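PDB 3T7V: methylornithine synthase PylB from Methanosarcina barkeri, which isomerises L-lysine to (3R)-3-methyl-D-ornithine by a radical mechanism using a [4Fe-4S] cluster and S-adenosylmethionine, a step in pyrrolysine biosynthesis. Local coordinates for residues R58-C63 with A342-V347; M233-T238 with I296-L301; S263-M268 with R272-S277. All coordinates share one frame; numbering follows the deposited sequence.

Contact 1: R58-C63 with A342-V347; sequences RVFLNC and ADFEAV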
loop_
_atom_site.group_PDB
_atom_site.type_symbol
_atom_site.label_atom_id
_atom_site.label_comp_id
_atom_site.label_asym_id
_atom_site.label_seq_id
_atom_site.Cartn_x
_atom_site.Cartn_y
_atom_site.Cartn_z
ATOM N N ARG A 58 6.268 -17.863 -2.616
ATOM C CA ARG A 58 6.794 -17.180 -1.448
ATOM C C ARG A 58 6.216 -15.770 -1.338
ATOM O O ARG A 58 6.110 -15.065 -2.314
ATOM C CB ARG A 58 8.329 -17.144 -1.443
ATOM C CG ARG A 58 9.030 -18.515 -1.590
ATOM C CD ARG A 58 8.601 -19.545 -0.567
ATOM N NE ARG A 58 9.272 -19.343 0.723
ATOM C CZ ARG A 58 10.491 -19.780 1.088
ATOM N NH1 ARG A 58 11.272 -20.516 0.257
ATOM N NH2 ARG A 58 10.921 -19.466 2.319
ATOM N N VAL A 59 5.818 -15.373 -0.128
ATOM C CA VAL A 59 5.096 -14.126 0.044
ATOM C C VAL A 59 5.848 -13.308 1.094
ATOM O O VAL A 59 6.388 -13.831 2.081
ATOM C CB VAL A 59 3.644 -14.484 0.590
ATOM C CG1 VAL A 59 2.878 -13.195 0.941
ATOM C CG2 VAL A 59 2.891 -15.322 -0.423
ATOM N N PHE A 60 5.837 -11.981 0.918
ATOM C CA PHE A 60 6.443 -11.057 1.880
ATOM C C PHE A 60 5.357 -10.547 2.831
ATOM O O PHE A 60 4.165 -10.543 2.461
ATOM C CB PHE A 60 7.114 -9.882 1.132
ATOM C CG PHE A 60 8.194 -10.304 0.188
ATOM C CD1 PHE A 60 9.310 -10.944 0.682
ATOM C CD2 PHE A 60 8.066 -10.081 -1.169
ATOM C CE1 PHE A 60 10.320 -11.385 -0.221
ATOM C CE2 PHE A 60 9.104 -10.435 -2.068
ATOM C CZ PHE A 60 10.194 -11.090 -1.554
ATOM N N LEU A 61 5.741 -10.151 4.035
ATOM C CA LEU A 61 4.801 -9.781 5.125
ATOM C C LEU A 61 5.201 -8.421 5.704
ATOM O O LEU A 61 6.345 -8.238 6.147
ATOM C CB LEU A 61 4.810 -10.810 6.230
ATOM C CG LEU A 61 4.516 -12.218 5.781
ATOM C CD1 LEU A 61 4.798 -13.234 6.913
ATOM C CD2 LEU A 61 3.072 -12.321 5.302
ATOM N N ASN A 62 4.281 -7.442 5.698
ATOM C CA ASN A 62 4.596 -6.046 6.155
ATOM C C ASN A 62 3.666 -5.714 7.299
ATOM O O ASN A 62 2.405 -5.802 7.162
ATOM C CB ASN A 62 4.299 -5.110 4.960
ATOM C CG ASN A 62 4.848 -3.691 5.122
ATOM O OD1 ASN A 62 5.643 -3.399 5.975
ATOM N ND2 ASN A 62 4.454 -2.829 4.162
ATOM N N CYS A 63 4.262 -5.376 8.432
ATOM C CA CYS A 63 3.423 -4.910 9.577
ATOM C C CYS A 63 3.070 -3.454 9.426
ATOM O O CYS A 63 3.838 -2.688 8.903
ATOM C CB CYS A 63 4.247 -5.075 10.798
ATOM S SG CYS A 63 3.387 -4.746 12.342
ATOM N N ALA A 342 16.528 -12.696 2.900
ATOM C CA ALA A 342 17.501 -12.243 1.940
ATOM C C ALA A 342 16.848 -11.928 0.599
ATOM O O ALA A 342 17.342 -11.042 -0.171
ATOM C CB ALA A 342 18.587 -13.312 1.736
ATOM N N ASP A 343 15.764 -12.639 0.293
ATOM C CA ASP A 343 15.025 -12.389 -0.962
ATOM C C ASP A 343 14.335 -11.062 -0.946
ATOM O O ASP A 343 14.289 -10.402 -1.947
ATOM C CB ASP A 343 14.098 -13.521 -1.278
ATOM C CG ASP A 343 14.918 -14.799 -1.659
ATOM O OD1 ASP A 343 16.108 -14.660 -2.126
ATOM O OD2 ASP A 343 14.404 -15.915 -1.474
ATOM N N PHE A 344 13.842 -10.672 0.235
ATOM C CA PHE A 344 13.286 -9.333 0.392
ATOM C C PHE A 344 14.407 -8.277 0.315
ATOM O O PHE A 344 14.250 -7.254 -0.373
ATOM C CB PHE A 344 12.522 -9.193 1.732
ATOM C CG PHE A 344 11.795 -7.892 1.780
ATOM C CD1 PHE A 344 12.178 -6.869 2.648
ATOM C CD2 PHE A 344 10.699 -7.632 0.912
ATOM C CE1 PHE A 344 11.579 -5.619 2.643
ATOM C CE2 PHE A 344 10.049 -6.393 0.941
ATOM C CZ PHE A 344 10.517 -5.376 1.802
ATOM N N GLU A 345 15.509 -8.481 1.027
ATOM C CA GLU A 345 16.613 -7.498 1.086
ATOM C C GLU A 345 17.171 -7.259 -0.319
ATOM O O GLU A 345 17.689 -6.201 -0.591
ATOM C CB GLU A 345 17.730 -8.014 2.069
ATOM C CG GLU A 345 17.266 -8.375 3.491
ATOM C CD GLU A 345 17.377 -7.260 4.553
ATOM O OE1 GLU A 345 18.216 -6.347 4.337
ATOM O OE2 GLU A 345 16.656 -7.295 5.621
ATOM N N ALA A 346 17.038 -8.250 -1.224
ATOM C CA ALA A 346 17.463 -8.128 -2.617
ATOM C C ALA A 346 16.707 -7.034 -3.345
ATOM O O ALA A 346 17.167 -6.461 -4.349
ATOM C CB ALA A 346 17.314 -9.471 -3.376
ATOM N N VAL A 347 15.528 -6.724 -2.885
ATOM C CA VAL A 347 14.827 -5.581 -3.533
ATOM C C VAL A 347 15.285 -4.216 -3.055
ATOM O O VAL A 347 14.989 -3.218 -3.738
ATOM C CB VAL A 347 13.317 -5.692 -3.439
ATOM C CG1 VAL A 347 12.839 -7.087 -3.764
ATOM C CG2 VAL A 347 12.825 -5.183 -2.108
#
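Phe60 is the residue through which strand 58-63 touches Asp343 and Phe344 of the short C-terminal helix. At the start of the strand, Arg58 does not reach that helix: its NH1 stays 5.8 Å from Asp343 OD2, and its NH2 is hydrogen-bonded to the carbonyl oxygen of Pro338. Val59 turns to the other side of the strand and packs on Val297 and Met336. Phe60 comes next, its CG anti to its own carbonyl carbon (chi1 -60°), which lays the ring beside the helix. Phe344 brings its ring edge onto one face of Phe60 in a T-shaped (edge-to-face) pair, with centroids 5.2 Å apart and planes inclined at 61°. Phe344 CD2 stands off-centre over that face, 3.6 Å from Phe60 CD1. Farther along the ring, Phe60 CE1 reaches the helix backbone, 3.6 Å from Phe344 N. No hydrogen bond crosses between the segments; the ring pair and the touch of Phe60 CE1 on the helix backbone make the contact. Past Phe60, Leu61 again faces outward, onto Val327 and Val328 of helix 324-334, whereas Asn62 lies against Met110 and Thr298. This alternation is that of a TIM-barrel strand, inward residues lining the barrel and outward ones meeting its helices; here the C-terminal helix closes the end of the barrel where the strands begin.

Contact 2: M233-T238 with I296-L301; sequences MVRVMT and IVTSIL. With MD0 (5-amino-D-isoleucine), chain D; SAM (S-adenosylmethionine), chain C.
The substrate-binding interior of the radical SAM barrel is where Arg235 and Thr298 converge, from opposite directions, on the carboxylate of bound 5-amino-D-isoleucine, the product methylornithine. Arg235 grips it with two bonds: NH1 to OXT of the ligand at 3.1 Å (N-H...acceptor angle 156°) and NH2 to its O at 3.0 Å (147°). The carboxylate meets the guanidinium at its edge, near its plane, while NE on the same group forms a salt bridge with Glu205, which should help fix its rotation. A lysine in place of Arg235 would probably leave one carboxylate oxygen or Glu205 without its mate, since it lacks the flat group whose three nitrogens face both oxygens and Glu205 at once. Thr298 OG1 donates a second bond to the ligand O, 2.8 Å long. The two strands are not neighbours in the TIM barrel; their axes stay 10.9 Å apart, and Pro275 of strand 275-277 packs against Arg235 and Thr298. Nearer the start of the two strands Met233 reaches across, its chain fully extended (chi1 -178°), and its CE lies 3.6 Å from Ile296 CG2 and tip to tip with Thr298 CG2. The alpha-amino group of the ligand is held by Ser299, whose OG accepts a bond from the ligand N at 2.8 Å. Met237 CE, 3.7 Å from the ligand CG2, also touches the adenine of S-adenosylmethionine.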
loop_
_atom_site.group_PDB
_atom_site.type_symbol
_atom_site.label_atom_id
_atom_site.label_comp_id
_atom_site.label_asym_id
_atom_site.label_seq_id
_atom_site.Cartn_x
_atom_site.Cartn_y
_atom_site.Cartn_z
ATOM N N MET A 233 7.337 -0.777 -5.782
ATOM C CA MET A 233 6.124 -1.404 -5.305
ATOM C C MET A 233 4.989 -0.545 -5.851
ATOM O O MET A 233 5.079 0.691 -5.896
ATOM C CB MET A 233 6.107 -1.439 -3.751
ATOM C CG MET A 233 4.894 -2.133 -3.185
ATOM S SD MET A 233 5.198 -2.364 -1.424
ATOM C CE MET A 233 3.682 -3.084 -0.949
ATOM N N VAL A 234 3.952 -1.242 -6.332
ATOM C CA VAL A 234 2.770 -0.532 -6.897
ATOM C C VAL A 234 1.551 -1.187 -6.299
ATOM O O VAL A 234 1.450 -2.424 -6.165
ATOM C CB VAL A 234 2.678 -0.640 -8.452
ATOM C CG1 VAL A 234 3.823 0.217 -9.065
ATOM C CG2 VAL A 234 2.819 -2.077 -8.898
ATOM N N ARG A 235 0.599 -0.344 -5.945
ATOM C CA ARG A 235 -0.638 -0.854 -5.348
ATOM C C ARG A 235 -1.890 -0.252 -5.913
ATOM O O ARG A 235 -1.890 0.859 -6.495
ATOM C CB ARG A 235 -0.605 -0.745 -3.841
ATOM C CG ARG A 235 -0.929 0.551 -3.328
ATOM C CD ARG A 235 -1.452 0.527 -1.845
ATOM N NE ARG A 235 -0.441 -0.068 -0.944
ATOM C CZ ARG A 235 -0.730 -0.582 0.248
ATOM N NH1 ARG A 235 -2.010 -0.611 0.682
ATOM N NH2 ARG A 235 0.241 -1.112 0.972
ATOM N N VAL A 236 -2.969 -0.986 -5.697
ATOM C CA VAL A 236 -4.317 -0.418 -5.911
ATOM C C VAL A 236 -5.135 -0.734 -4.670
ATOM O O VAL A 236 -5.032 -1.846 -4.116
ATOM C CB VAL A 236 -4.928 -0.935 -7.236
ATOM C CG1 VAL A 236 -4.831 -2.479 -7.228
ATOM C CG2 VAL A 236 -6.368 -0.471 -7.359
ATOM N N MET A 237 -5.898 0.237 -4.200
ATOM C CA MET A 237 -6.866 0.010 -3.126
ATOM C C MET A 237 -8.266 0.325 -3.554
ATOM O O MET A 237 -8.472 1.359 -4.245
ATOM C CB MET A 237 -6.485 0.881 -1.934
ATOM C CG MET A 237 -5.058 0.575 -1.498
ATOM S SD MET A 237 -4.667 1.426 -0.003
ATOM C CE MET A 237 -5.771 0.901 1.379
ATOM N N THR A 238 -9.204 -0.532 -3.162
ATOM C CA THR A 238 -10.620 -0.151 -3.327
ATOM C C THR A 238 -10.998 0.978 -2.378
ATOM O O THR A 238 -10.728 0.851 -1.144
ATOM C CB THR A 238 -11.520 -1.364 -2.912
ATOM O OG1 THR A 238 -11.100 -2.493 -3.731
ATOM C CG2 THR A 238 -13.005 -1.051 -3.112
ATOM N N ILE A 296 2.897 -9.522 -1.588
ATOM C CA ILE A 296 3.215 -9.034 -0.236
ATOM C C ILE A 296 1.917 -8.747 0.484
ATOM O O ILE A 296 1.006 -8.115 -0.074
ATOM C CB ILE A 296 4.207 -7.808 -0.275
ATOM C CG1 ILE A 296 4.454 -7.249 1.139
ATOM C CG2 ILE A 296 3.706 -6.672 -1.199
ATOM C CD1 ILE A 296 5.703 -6.329 1.105
ATOM N N VAL A 297 1.816 -9.134 1.720
ATOM C CA VAL A 297 0.583 -8.951 2.498
ATOM C C VAL A 297 0.871 -7.745 3.450
ATOM O O VAL A 297 1.939 -7.687 4.057
ATOM C CB VAL A 297 0.204 -10.160 3.333
ATOM C CG1 VAL A 297 -1.085 -9.931 4.124
ATOM C CG2 VAL A 297 0.003 -11.398 2.447
ATOM N N THR A 298 -0.053 -6.758 3.398
ATOM C CA THR A 298 0.139 -5.541 4.168
ATOM C C THR A 298 -1.086 -5.295 5.042
ATOM O O THR A 298 -2.104 -5.984 4.951
ATOM C CB THR A 298 0.354 -4.322 3.239
ATOM O OG1 THR A 298 -0.877 -3.988 2.559
ATOM C CG2 THR A 298 1.501 -4.566 2.215
ATOM N N SER A 299 -0.917 -4.316 5.925
ATOM C CA SER A 299 -1.985 -3.960 6.880
ATOM C C SER A 299 -2.175 -5.072 7.919
ATOM O O SER A 299 -3.254 -5.264 8.493
ATOM C CB SER A 299 -3.321 -3.569 6.246
ATOM O OG SER A 299 -3.904 -2.457 7.038
ATOM N N ILE A 300 -1.081 -5.813 8.165
ATOM C CA ILE A 300 -1.037 -6.795 9.255
ATOM C C ILE A 300 -0.747 -5.975 10.507
ATOM O O ILE A 300 0.172 -5.178 10.539
ATOM C CB ILE A 300 0.092 -7.815 9.020
ATOM C CG1 ILE A 300 -0.068 -8.461 7.622
ATOM C CG2 ILE A 300 0.046 -8.824 10.164
ATOM C CD1 ILE A 300 1.080 -9.431 7.325
ATOM N N LEU A 301 -1.508 -6.169 11.565
ATOM C CA LEU A 301 -1.245 -5.399 12.774
ATOM C C LEU A 301 -0.393 -6.154 13.752
ATOM O O LEU A 301 -0.381 -7.404 13.764
ATOM C CB LEU A 301 -2.570 -5.069 13.459
ATOM C CG LEU A 301 -3.475 -4.160 12.597
ATOM C CD1 LEU A 301 -4.827 -3.869 13.257
ATOM C CD2 LEU A 301 -2.864 -2.801 12.265
HETATM C C MD0 D . -2.163 -0.888 3.981
HETATM N N MD0 D . -3.429 0.004 5.851
HETATM O O MD0 D . -1.082 -1.389 3.610
HETATM C CA MD0 D . -2.166 0.075 5.124
HETATM C CB MD0 D . -1.924 1.528 4.612
HETATM C CD MD0 D . 0.084 3.016 3.946
HETATM N NE MD0 D . 1.445 2.967 3.425
HETATM C CG MD0 D . -0.483 1.601 4.027
HETATM C CG2 MD0 D . -2.944 2.003 3.546
HETATM O OXT MD0 D . -3.248 -1.151 3.447
HETATM N N SAM C . -1.036 10.654 5.405
HETATM C CA SAM C . -0.120 10.061 4.549
HETATM C C SAM C . -0.496 10.089 3.123
HETATM O O SAM C . -1.609 10.538 2.780
HETATM O OXT SAM C . 0.408 9.752 2.279
HETATM C CB SAM C . -0.150 8.701 4.606
HETATM C CG SAM C . -1.409 7.939 4.711
HETATM S SD SAM C . -1.568 6.654 3.399
HETATM C CE SAM C . -1.558 5.174 4.373
HETATM C "C5'" SAM C . -3.299 6.786 3.002
HETATM C "C4'" SAM C . -3.575 6.355 1.766
HETATM O "O4'" SAM C . -4.548 5.319 2.418
HETATM C "C3'" SAM C . -4.082 7.226 0.901
HETATM O "O3'" SAM C . -2.876 7.259 0.125
HETATM C "C2'" SAM C . -4.995 6.165 0.272
HETATM O "O2'" SAM C . -4.416 5.511 -0.905
HETATM C "C1'" SAM C . -5.439 5.124 1.315
HETATM N N9 SAM C . -6.800 5.493 1.854
HETATM C C8 SAM C . -7.179 6.529 2.661
HETATM N N7 SAM C . -8.492 6.488 2.836
HETATM C C5 SAM C . -8.971 5.401 2.141
HETATM C C6 SAM C . -10.267 4.918 1.905
HETATM N N6 SAM C . -11.356 5.495 2.414
HETATM N N1 SAM C . -10.406 3.787 1.197
HETATM C C2 SAM C . -9.330 3.157 0.637
HETATM N N3 SAM C . -8.077 3.661 0.748
HETATM C C4 SAM C . -7.915 4.777 1.528
#

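Contact 3: S263-M268 with R272-S277; sequences SVLRLM and RLIPAS. With MD0 (5-amino-D-isoleucine), chain D.
The carbonyl oxygen of Arg272 is gripped by Arg266, whose NH1 donates a 2.8 Å hydrogen bond at an N-H...acceptor angle of 154° and whose NH2 adds a weak one; Asn295 ND2 contributes another weak bond. This ties the end of helix 258-268 to the loop that leads into strand 275-277, an alpha-to-beta turn of the TIM barrel. Arg266 starts out with CG anti to its backbone N (chi1 176°), then bends at the next two torsions, bringing the guanidinium back toward the turn. There the oxygen sits at its edge, in plane, and NH1 and NE also bind the carbonyls of Pro270 and Gly293, so the buried charge is well supplied with acceptors. Ile274 fills the angle between helix and arginine: its CD1 lies 3.6 Å above the guanidinium plane, over the centre, and also touches Leu265 CB at 3.7 Å. Arg272 sends its own side chain away to a salt bridge with Asp230. At the far end of the segment, Ser277 is the N-cap of helix 278-291, and its OG accepts from Asp279 N while donating to OXT of 5-amino-D-isoleucine at 2.6 Å.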
loop_
_atom_site.group_PDB
_atom_site.type_symbol
_atom_site.label_atom_id
_atom_site.label_comp_id
_atom_site.label_asym_id
_atom_site.label_seq_id
_atom_site.Cartn_x
_atom_site.Cartn_y
_atom_site.Cartn_z
ATOM N N SER A 263 -4.236 -7.787 -11.089
ATOM C CA SER A 263 -3.709 -8.662 -12.158
ATOM C C SER A 263 -3.078 -7.846 -13.272
ATOM O O SER A 263 -2.018 -8.202 -13.759
ATOM C CB SER A 263 -4.812 -9.504 -12.742
ATOM O OG SER A 263 -5.378 -10.339 -11.749
ATOM N N VAL A 264 -3.692 -6.720 -13.644
ATOM C CA VAL A 264 -3.097 -5.890 -14.686
ATOM C C VAL A 264 -1.753 -5.327 -14.202
ATOM O O VAL A 264 -0.765 -5.283 -14.959
ATOM C CB VAL A 264 -4.086 -4.743 -15.051
ATOM C CG1 VAL A 264 -3.380 -3.741 -15.933
ATOM C CG2 VAL A 264 -5.268 -5.364 -15.830
ATOM N N LEU A 265 -1.661 -4.924 -12.913
ATOM C CA LEU A 265 -0.365 -4.429 -12.401
ATOM C C LEU A 265 0.690 -5.516 -12.477
ATOM O O LEU A 265 1.869 -5.222 -12.711
ATOM C CB LEU A 265 -0.501 -4.025 -10.886
ATOM C CG LEU A 265 -1.199 -2.642 -10.734
ATOM C CD1 LEU A 265 -1.503 -2.424 -9.211
ATOM C CD2 LEU A 265 -0.378 -1.488 -11.254
ATOM N N ARG A 266 0.288 -6.743 -12.168
ATOM C CA ARG A 266 1.300 -7.851 -12.241
ATOM C C ARG A 266 1.768 -8.061 -13.686
ATOM O O ARG A 266 2.962 -8.370 -13.915
ATOM C CB ARG A 266 0.718 -9.125 -11.675
ATOM C CG ARG A 266 1.596 -10.390 -11.770
ATOM C CD ARG A 266 2.967 -10.170 -11.145
ATOM N NE ARG A 266 2.843 -10.035 -9.700
ATOM C CZ ARG A 266 3.780 -9.487 -8.917
ATOM N NH1 ARG A 266 4.906 -9.016 -9.394
ATOM N NH2 ARG A 266 3.516 -9.305 -7.614
ATOM N N LEU A 267 0.844 -7.840 -14.615
ATOM C CA LEU A 267 1.230 -8.073 -15.995
ATOM C C LEU A 267 2.075 -6.902 -16.518
ATOM O O LEU A 267 2.823 -7.058 -17.452
ATOM C CB LEU A 267 -0.035 -8.309 -16.853
ATOM C CG LEU A 267 -0.838 -9.586 -16.500
ATOM C CD1 LEU A 267 -2.144 -9.703 -17.297
ATOM C CD2 LEU A 267 -0.011 -10.823 -16.767
ATOM N N MET A 268 1.873 -5.694 -15.981
ATOM C CA MET A 268 2.639 -4.502 -16.318
ATOM C C MET A 268 3.977 -4.368 -15.579
ATOM O O MET A 268 4.902 -3.776 -16.119
ATOM C CB MET A 268 1.855 -3.207 -16.002
ATOM C CG MET A 268 0.668 -3.036 -16.928
ATOM S SD MET A 268 -0.100 -1.416 -16.497
ATOM C CE MET A 268 1.211 -0.218 -16.957
ATOM N N ARG A 272 7.789 -6.625 -9.780
ATOM C CA ARG A 272 7.704 -5.654 -8.639
ATOM C C ARG A 272 6.868 -6.233 -7.494
ATOM O O ARG A 272 6.251 -7.277 -7.589
ATOM C CB ARG A 272 7.161 -4.303 -9.137
ATOM C CG ARG A 272 8.054 -3.719 -10.283
ATOM C CD ARG A 272 9.441 -3.418 -9.737
ATOM N NE ARG A 272 10.250 -2.634 -10.639
ATOM C CZ ARG A 272 11.400 -2.052 -10.303
ATOM N NH1 ARG A 272 11.885 -2.175 -9.079
ATOM N NH2 ARG A 272 12.059 -1.347 -11.208
ATOM N N LEU A 273 6.905 -5.563 -6.346
ATOM C CA LEU A 273 6.061 -5.880 -5.233
ATOM C C LEU A 273 4.677 -5.320 -5.461
ATOM O O LEU A 273 4.557 -4.154 -5.912
ATOM C CB LEU A 273 6.644 -5.240 -3.957
ATOM C CG LEU A 273 8.009 -5.836 -3.552
ATOM C CD1 LEU A 273 8.569 -4.991 -2.408
ATOM C CD2 LEU A 273 7.838 -7.248 -3.143
ATOM N N ILE A 274 3.631 -6.099 -5.176
ATOM C CA ILE A 274 2.237 -5.644 -5.300
ATOM C C ILE A 274 1.516 -6.172 -4.102
ATOM O O ILE A 274 1.501 -7.413 -3.885
ATOM C CB ILE A 274 1.541 -6.198 -6.567
ATOM C CG1 ILE A 274 2.374 -5.808 -7.782
ATOM C CG2 ILE A 274 0.074 -5.736 -6.635
ATOM C CD1 ILE A 274 1.848 -6.359 -9.156
ATOM N N PRO A 275 0.923 -5.303 -3.263
ATOM C CA PRO A 275 0.330 -5.721 -1.989
ATOM C C PRO A 275 -1.002 -6.327 -2.064
ATOM O O PRO A 275 -1.870 -5.914 -2.926
ATOM C CB PRO A 275 0.319 -4.442 -1.166
ATOM C CG PRO A 275 0.279 -3.341 -2.099
ATOM C CD PRO A 275 0.984 -3.836 -3.370
ATOM N N ALA A 276 -1.249 -7.281 -1.167
ATOM C CA ALA A 276 -2.576 -7.743 -0.838
ATOM C C ALA A 276 -2.844 -7.124 0.571
ATOM O O ALA A 276 -2.320 -7.627 1.591
ATOM C CB ALA A 276 -2.568 -9.268 -0.789
ATOM N N SER A 277 -3.622 -6.050 0.631
ATOM C CA SER A 277 -3.927 -5.356 1.892
ATOM C C SER A 277 -5.071 -5.988 2.668
ATOM O O SER A 277 -6.146 -6.227 2.108
ATOM C CB SER A 277 -4.299 -3.881 1.609
ATOM O OG SER A 277 -4.700 -3.242 2.838
HETATM C C MD0 D . -2.163 -0.888 3.981
HETATM N N MD0 D . -3.429 0.004 5.851
HETATM O O MD0 D . -1.082 -1.389 3.610
HETATM C CA MD0 D . -2.166 0.075 5.124
HETATM C CB MD0 D . -1.924 1.528 4.612
HETATM C CD MD0 D . 0.084 3.016 3.946
HETATM N NE MD0 D . 1.445 2.967 3.425
HETATM C CG MD0 D . -0.483 1.601 4.027
HETATM C CG2 MD0 D . -2.944 2.003 3.546
HETATM O OXT MD0 D . -3.248 -1.151 3.447
#

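Overall arrangement
The three contacts meet in one part of the barrel and are nested along the chain, contact 3 inside contact 2 and both inside contact 1. Contact 1 joins contact 2 through neighbouring strands, with Phe60 O 2.8 Å from Val297 N, and strand 296-300 is paired in turn with strand 275-277 of contact 3. Leu273 ties contact 3 to both of the others: its CD2 packs 3.5 Å from Phe60 CD2, and its O lies 3.0 Å from Val234 N. Contacts 2 and 3, centres about 10 Å apart, share the carboxylate of 5-amino-D-isoleucine, since Arg235 and Ser277 both bind OXT. Contact 1 lies farther away, the Phe60 side chain being about 12 Å from the ligand.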